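Local coordinates for endo-beta-mannanase (Opitutaceae bacterium TAV5, PDB 7BOB), which probably releases mannose from the chain ends of beta-1,4-linked mannans and manno-oligosaccharides, as a trimeric exo-mannosidase of glycoside hydrolase family 5, at residues 385-390 and 418-423; 257-262 and 412-417. All blocks are in the same frame, centred on the assembly; numbering follows the deposited sequence.

Contact 1 (385-390 and 418-423)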
loop_
_atom_site.group_PDB
_atom_site.type_symbol
_atom_site.label_atom_id
_atom_site.label_comp_id
_atom_site.label_asym_id
_atom_site.label_seq_id
_atom_site.Cartn_x
_atom_site.Cartn_y
_atom_site.Cartn_z
ATOM N N VAL A 385 -16.958 -20.241 27.947
ATOM C CA VAL A 385 -17.002 -18.896 27.370
ATOM C C VAL A 385 -16.892 -18.991 25.847
ATOM O O VAL A 385 -16.207 -19.878 25.314
ATOM C CB VAL A 385 -15.890 -18.006 27.958
ATOM C CG1 VAL A 385 -14.523 -18.295 27.311
ATOM C CG2 VAL A 385 -16.262 -16.564 27.836
ATOM N N HIS A 386 -17.577 -18.095 25.131
ATOM C CA HIS A 386 -17.640 -18.126 23.669
ATOM C C HIS A 386 -17.195 -16.787 23.077
ATOM O O HIS A 386 -17.678 -15.728 23.487
ATOM C CB HIS A 386 -19.062 -18.453 23.189
ATOM C CG HIS A 386 -19.459 -19.886 23.390
ATOM N ND1 HIS A 386 -19.740 -20.415 24.631
ATOM C CD2 HIS A 386 -19.624 -20.900 22.502
ATOM C CE1 HIS A 386 -20.058 -21.691 24.500
ATOM N NE2 HIS A 386 -19.999 -22.007 23.220
ATOM N N LEU A 387 -16.281 -16.838 22.110
ATOM C CA LEU A 387 -15.882 -15.647 21.372
ATOM C C LEU A 387 -16.887 -15.368 20.258
ATOM O O LEU A 387 -17.364 -16.291 19.591
ATOM C CB LEU A 387 -14.485 -15.839 20.789
ATOM C CG LEU A 387 -13.367 -16.126 21.787
ATOM C CD1 LEU A 387 -12.114 -16.592 21.043
ATOM C CD2 LEU A 387 -13.081 -14.879 22.610
ATOM N N TYR A 388 -17.215 -14.091 20.062
ATOM C CA TYR A 388 -18.263 -13.690 19.125
ATOM C C TYR A 388 -17.690 -13.590 17.708
ATOM O O TYR A 388 -16.781 -12.791 17.460
ATOM C CB TYR A 388 -18.876 -12.360 19.563
ATOM C CG TYR A 388 -20.053 -11.902 18.732
ATOM C CD1 TYR A 388 -19.895 -10.921 17.754
ATOM C CD2 TYR A 388 -21.317 -12.441 18.917
ATOM C CE1 TYR A 388 -20.961 -10.492 16.985
ATOM C CE2 TYR A 388 -22.397 -12.007 18.161
ATOM C CZ TYR A 388 -22.206 -11.036 17.195
ATOM O OH TYR A 388 -23.254 -10.594 16.429
ATOM N N TRP A 389 -18.206 -14.430 16.790
ATOM C CA TRP A 389 -17.904 -14.347 15.360
ATOM C C TRP A 389 -18.930 -13.426 14.708
ATOM O O TRP A 389 -20.129 -13.725 14.759
ATOM C CB TRP A 389 -17.939 -15.740 14.729
ATOM C CG TRP A 389 -17.609 -15.842 13.243
ATOM C CD1 TRP A 389 -18.426 -15.503 12.198
ATOM C CD2 TRP A 389 -16.393 -16.331 12.650
ATOM N NE1 TRP A 389 -17.806 -15.758 11.015
ATOM C CE2 TRP A 389 -16.562 -16.274 11.253
ATOM C CE3 TRP A 389 -15.190 -16.829 13.165
ATOM C CZ2 TRP A 389 -15.560 -16.660 10.349
ATOM C CZ3 TRP A 389 -14.194 -17.229 12.260
ATOM C CH2 TRP A 389 -14.389 -17.131 10.872
ATOM N N PRO A 390 -18.530 -12.281 14.152
ATOM C CA PRO A 390 -19.528 -11.280 13.731
ATOM C C PRO A 390 -20.359 -11.751 12.539
ATOM O O PRO A 390 -19.914 -12.568 11.727
ATOM C CB PRO A 390 -18.673 -10.055 13.365
ATOM C CG PRO A 390 -17.307 -10.609 13.053
ATOM C CD PRO A 390 -17.145 -11.821 13.957
ATOM N N HIS A 418 -6.234 -17.556 23.130
ATOM C CA HIS A 418 -5.074 -18.066 23.856
ATOM C C HIS A 418 -5.060 -17.575 25.305
ATOM O O HIS A 418 -4.757 -18.347 26.228
ATOM C CB HIS A 418 -3.789 -17.658 23.144
ATOM C CG HIS A 418 -2.583 -17.644 24.031
ATOM N ND1 HIS A 418 -2.034 -18.795 24.567
ATOM C CD2 HIS A 418 -1.825 -16.617 24.487
ATOM C CE1 HIS A 418 -0.987 -18.477 25.307
ATOM N NE2 HIS A 418 -0.834 -17.162 25.266
ATOM N N LEU A 419 -5.391 -16.299 25.523
ATOM C CA LEU A 419 -5.315 -15.744 26.867
ATOM C C LEU A 419 -6.422 -16.300 27.751
ATOM O O LEU A 419 -6.209 -16.495 28.950
ATOM C CB LEU A 419 -5.378 -14.212 26.825
ATOM C CG LEU A 419 -4.240 -13.463 26.110
ATOM C CD1 LEU A 419 -4.532 -11.949 26.010
ATOM C CD2 LEU A 419 -2.877 -13.704 26.767
ATOM N N LEU A 420 -7.602 -16.563 27.183
ATOM C CA LEU A 420 -8.662 -17.189 27.963
ATOM C C LEU A 420 -8.294 -18.619 28.359
ATOM O O LEU A 420 -8.584 -19.048 29.484
ATOM C CB LEU A 420 -9.967 -17.158 27.177
ATOM C CG LEU A 420 -10.615 -15.787 27.091
ATOM C CD1 LEU A 420 -11.520 -15.673 25.868
ATOM C CD2 LEU A 420 -11.382 -15.504 28.395
ATOM N N GLN A 421 -7.640 -19.368 27.454
ATOM C CA GLN A 421 -7.172 -20.703 27.819
ATOM C C GLN A 421 -6.068 -20.638 28.860
ATOM O O GLN A 421 -5.880 -21.597 29.608
ATOM C CB GLN A 421 -6.659 -21.475 26.592
ATOM C CG GLN A 421 -7.694 -21.717 25.527
ATOM C CD GLN A 421 -7.248 -22.750 24.467
ATOM O OE1 GLN A 421 -6.073 -22.835 24.087
ATOM N NE2 GLN A 421 -8.199 -23.534 24.009
ATOM N N SER A 422 -5.304 -19.541 28.908
ATOM C CA SER A 422 -4.332 -19.397 29.988
ATOM C C SER A 422 -5.019 -19.090 31.320
ATOM O O SER A 422 -4.512 -19.468 32.389
ATOM C CB SER A 422 -3.313 -18.320 29.638
ATOM O OG SER A 422 -2.271 -18.865 28.857
ATOM N N ALA A 423 -6.171 -18.420 31.281
ATOM C CA ALA A 423 -7.030 -18.324 32.459
ATOM C C ALA A 423 -7.784 -19.611 32.714
ATOM O O ALA A 423 -8.692 -19.621 33.550
ATOM C CB ALA A 423 -8.033 -17.182 32.309
#
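Leu420 meets Leu387 through one methyl branch of each: Leu420 CD1 lies 3.7 Å from Leu387 CD2, where the two side chains slide past one another in opposite directions. They are overlapping neighbours rather than ends that butt together. In Leu387, CG stands beside the backbone N (chi1 -59°), a setting that sends the branch out from the strand, where CD2 meets the helix. The same CD1 of Leu420 also has Val385 near it, more loosely, at 4.2 Å from Val385 CG1, and so it is approached by two side chains of one strand. Val385 and Leu387 can share it because residues two apart in a strand face the same way, while His386 between them turns its CB to the opposite side. Strand 385-389, helix 406-422 and strand 427-431 form a beta-alpha-beta unit, and this is the seam where the helix packs on a parallel region of its sheet. Branched aliphatic residues suit such a buried seam, having no polar group to satisfy and methyls that can pack against one another. Val427 and Ile446, from the strands on either side of 385-389, also touch Leu420.

Contact 2 (257-262 and 412-417)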
loop_
_atom_site.group_PDB
_atom_site.type_symbol
_atom_site.label_atom_id
_atom_site.label_comp_id
_atom_site.label_asym_id
_atom_site.label_seq_id
_atom_site.Cartn_x
_atom_site.Cartn_y
_atom_site.Cartn_z
ATOM N N ASP A 257 5.654 -22.984 22.390
ATOM C CA ASP A 257 4.832 -21.846 22.806
ATOM C C ASP A 257 3.364 -22.242 22.891
ATOM O O ASP A 257 2.802 -22.713 21.897
ATOM C CB ASP A 257 5.008 -20.685 21.820
ATOM C CG ASP A 257 4.207 -19.436 22.210
ATOM O OD1 ASP A 257 3.595 -19.391 23.306
ATOM O OD2 ASP A 257 4.179 -18.495 21.401
ATOM N N PRO A 258 2.712 -22.063 24.038
ATOM C CA PRO A 258 1.246 -22.251 24.099
ATOM C C PRO A 258 0.442 -21.408 23.090
ATOM O O PRO A 258 -0.624 -21.861 22.643
ATOM C CB PRO A 258 0.906 -21.845 25.543
ATOM C CG PRO A 258 2.187 -22.021 26.309
ATOM C CD PRO A 258 3.314 -21.784 25.357
ATOM N N LEU A 259 0.873 -20.180 22.761
ATOM C CA LEU A 259 0.195 -19.421 21.696
ATOM C C LEU A 259 0.238 -20.181 20.373
ATOM O O LEU A 259 -0.802 -20.462 19.770
ATOM C CB LEU A 259 0.811 -18.021 21.524
ATOM C CG LEU A 259 0.164 -17.026 20.513
ATOM C CD1 LEU A 259 0.572 -17.288 19.044
ATOM C CD2 LEU A 259 -1.357 -17.004 20.596
ATOM N N THR A 260 1.443 -20.514 19.904
ATOM C CA THR A 260 1.579 -21.291 18.678
ATOM C C THR A 260 0.723 -22.558 18.731
ATOM O O THR A 260 -0.019 -22.855 17.785
ATOM C CB THR A 260 3.044 -21.666 18.436
ATOM O OG1 THR A 260 3.852 -20.489 18.342
ATOM C CG2 THR A 260 3.191 -22.490 17.146
ATOM N N ARG A 261 0.794 -23.298 19.851
ATOM C CA ARG A 261 0.003 -24.527 19.990
ATOM C C ARG A 261 -1.492 -24.258 19.954
ATOM O O ARG A 261 -2.256 -25.145 19.578
ATOM C CB ARG A 261 0.323 -25.266 21.296
ATOM C CG ARG A 261 1.745 -25.787 21.388
ATOM C CD ARG A 261 2.079 -26.171 22.817
ATOM N NE ARG A 261 3.385 -26.816 22.922
ATOM C CZ ARG A 261 3.751 -27.616 23.922
ATOM N NH1 ARG A 261 2.908 -27.870 24.924
ATOM N NH2 ARG A 261 4.969 -28.152 23.921
ATOM N N SER A 262 -1.939 -23.061 20.314
ATOM C CA SER A 262 -3.378 -22.856 20.259
ATOM C C SER A 262 -3.893 -22.506 18.858
ATOM O O SER A 262 -5.112 -22.445 18.663
ATOM C CB SER A 262 -3.776 -21.760 21.241
ATOM O OG SER A 262 -3.338 -20.486 20.763
ATOM N N ARG A 412 -7.511 -10.589 16.770
ATOM C CA ARG A 412 -8.111 -10.381 18.089
ATOM C C ARG A 412 -8.668 -11.680 18.642
ATOM O O ARG A 412 -8.605 -11.926 19.857
ATOM C CB ARG A 412 -9.220 -9.339 18.009
ATOM C CG ARG A 412 -8.765 -7.952 17.578
ATOM C CD ARG A 412 -9.961 -7.110 17.117
ATOM N NE ARG A 412 -9.702 -5.675 17.227
ATOM C CZ ARG A 412 -9.132 -4.963 16.257
ATOM N NH1 ARG A 412 -8.775 -5.569 15.115
ATOM N NH2 ARG A 412 -8.919 -3.651 16.420
ATOM N N LEU A 413 -9.223 -12.518 17.764
ATOM C CA LEU A 413 -9.787 -13.768 18.223
ATOM C C LEU A 413 -8.680 -14.714 18.667
ATOM O O LEU A 413 -8.807 -15.384 19.698
ATOM C CB LEU A 413 -10.646 -14.381 17.117
ATOM C CG LEU A 413 -11.977 -13.690 16.798
ATOM C CD1 LEU A 413 -12.662 -14.379 15.630
ATOM C CD2 LEU A 413 -12.887 -13.685 18.002
ATOM N N ILE A 414 -7.562 -14.736 17.931
ATOM C CA ILE A 414 -6.474 -15.657 18.251
ATOM C C ILE A 414 -5.934 -15.373 19.648
ATOM O O ILE A 414 -5.746 -16.286 20.464
ATOM C CB ILE A 414 -5.367 -15.566 17.189
ATOM C CG1 ILE A 414 -5.790 -16.330 15.929
ATOM C CG2 ILE A 414 -4.043 -16.080 17.750
ATOM C CD1 ILE A 414 -4.902 -16.075 14.710
ATOM N N LEU A 415 -5.709 -14.094 19.948
ATOM C CA LEU A 415 -5.098 -13.703 21.212
ATOM C C LEU A 415 -6.066 -13.888 22.365
ATOM O O LEU A 415 -5.688 -14.394 23.429
ATOM C CB LEU A 415 -4.634 -12.242 21.148
ATOM C CG LEU A 415 -3.957 -11.789 22.436
ATOM C CD1 LEU A 415 -2.602 -12.458 22.589
ATOM C CD2 LEU A 415 -3.816 -10.285 22.461
ATOM N N ALA A 416 -7.315 -13.451 22.191
ATOM C CA ALA A 416 -8.305 -13.677 23.237
ATOM C C ALA A 416 -8.451 -15.167 23.518
ATOM O O ALA A 416 -8.495 -15.583 24.680
ATOM C CB ALA A 416 -9.645 -13.066 22.842
ATOM N N HIS A 417 -8.489 -15.987 22.457
ATOM C CA HIS A 417 -8.614 -17.433 22.608
ATOM C C HIS A 417 -7.460 -18.000 23.420
ATOM O O HIS A 417 -7.667 -18.820 24.321
ATOM C CB HIS A 417 -8.669 -18.090 21.229
ATOM C CG HIS A 417 -8.703 -19.585 21.266
ATOM N ND1 HIS A 417 -7.591 -20.362 21.012
ATOM C CD2 HIS A 417 -9.720 -20.449 21.503
ATOM C CE1 HIS A 417 -7.921 -21.637 21.087
ATOM N NE2 HIS A 417 -9.206 -21.717 21.392
HETATM O O HOH W 1 -5.297 -18.829 19.993
#
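Leu259 and Ile414 make the apolar part of this helix-helix contact, in which helix 258-272, lying between two strands of the family 5 (beta/alpha)8 barrel, packs directly on helix 406-422 of the following alpha/beta region. Their side chains cross at about a right angle, with Leu259 CD2 4.0 Å from Ile414 CG2. The CB of Leu259 is not aimed at the partner helix; with CG anti to the backbone N (chi1 -176°), the side chain nevertheless brings the end of its isobutyl group nearer to Ile414. The other side is polar and joined mainly through a buried water. Ser262 and the His417 ring approach each other without bonding, Ser262 O standing obliquely 3.8 Å from His417 CE1, and the water completes the join. That water gives hydrogen bonds to Ser262 OG (2.7 Å) and Ile414 O (2.6 Å), and is hydrogen-bonded to His417 ND1 in the plane of the ring. Histidine suits the place because its two nitrogens serve two directions: NE2 is hydrogen-bonded to Lys269 NZ. Were His417 an alanine, the water would probably lose one partner and Lys269 NZ this mate, and a gap would be likely to open beside Ser262. The serine hydroxyl is itself oriented from within its own helix, Ser262 OG donating to a lone pair of Leu259 O at 2.7 Å.

In the fold
Both contacts are buried and both draw on helix 406-422, using successive parts of it, with centres about 9 Å apart. Contact 1 is internal to the alpha/beta region, seating the helix on its own sheet, and is wholly aliphatic. Contact 2 reaches across to the family 5 barrel, through a segment 150 residues away in sequence at the closest ends, and mixes an apolar crossing with a water held by polar groups. The chemistry thus shifts from hydrocarbon against the sheet to partly polar where two regions of the chain meet. They also touch directly: Leu387 CD1 packs on His417 CB at 3.8 Å, and His418 CB lies 3.6 Å from Leu259 CD2.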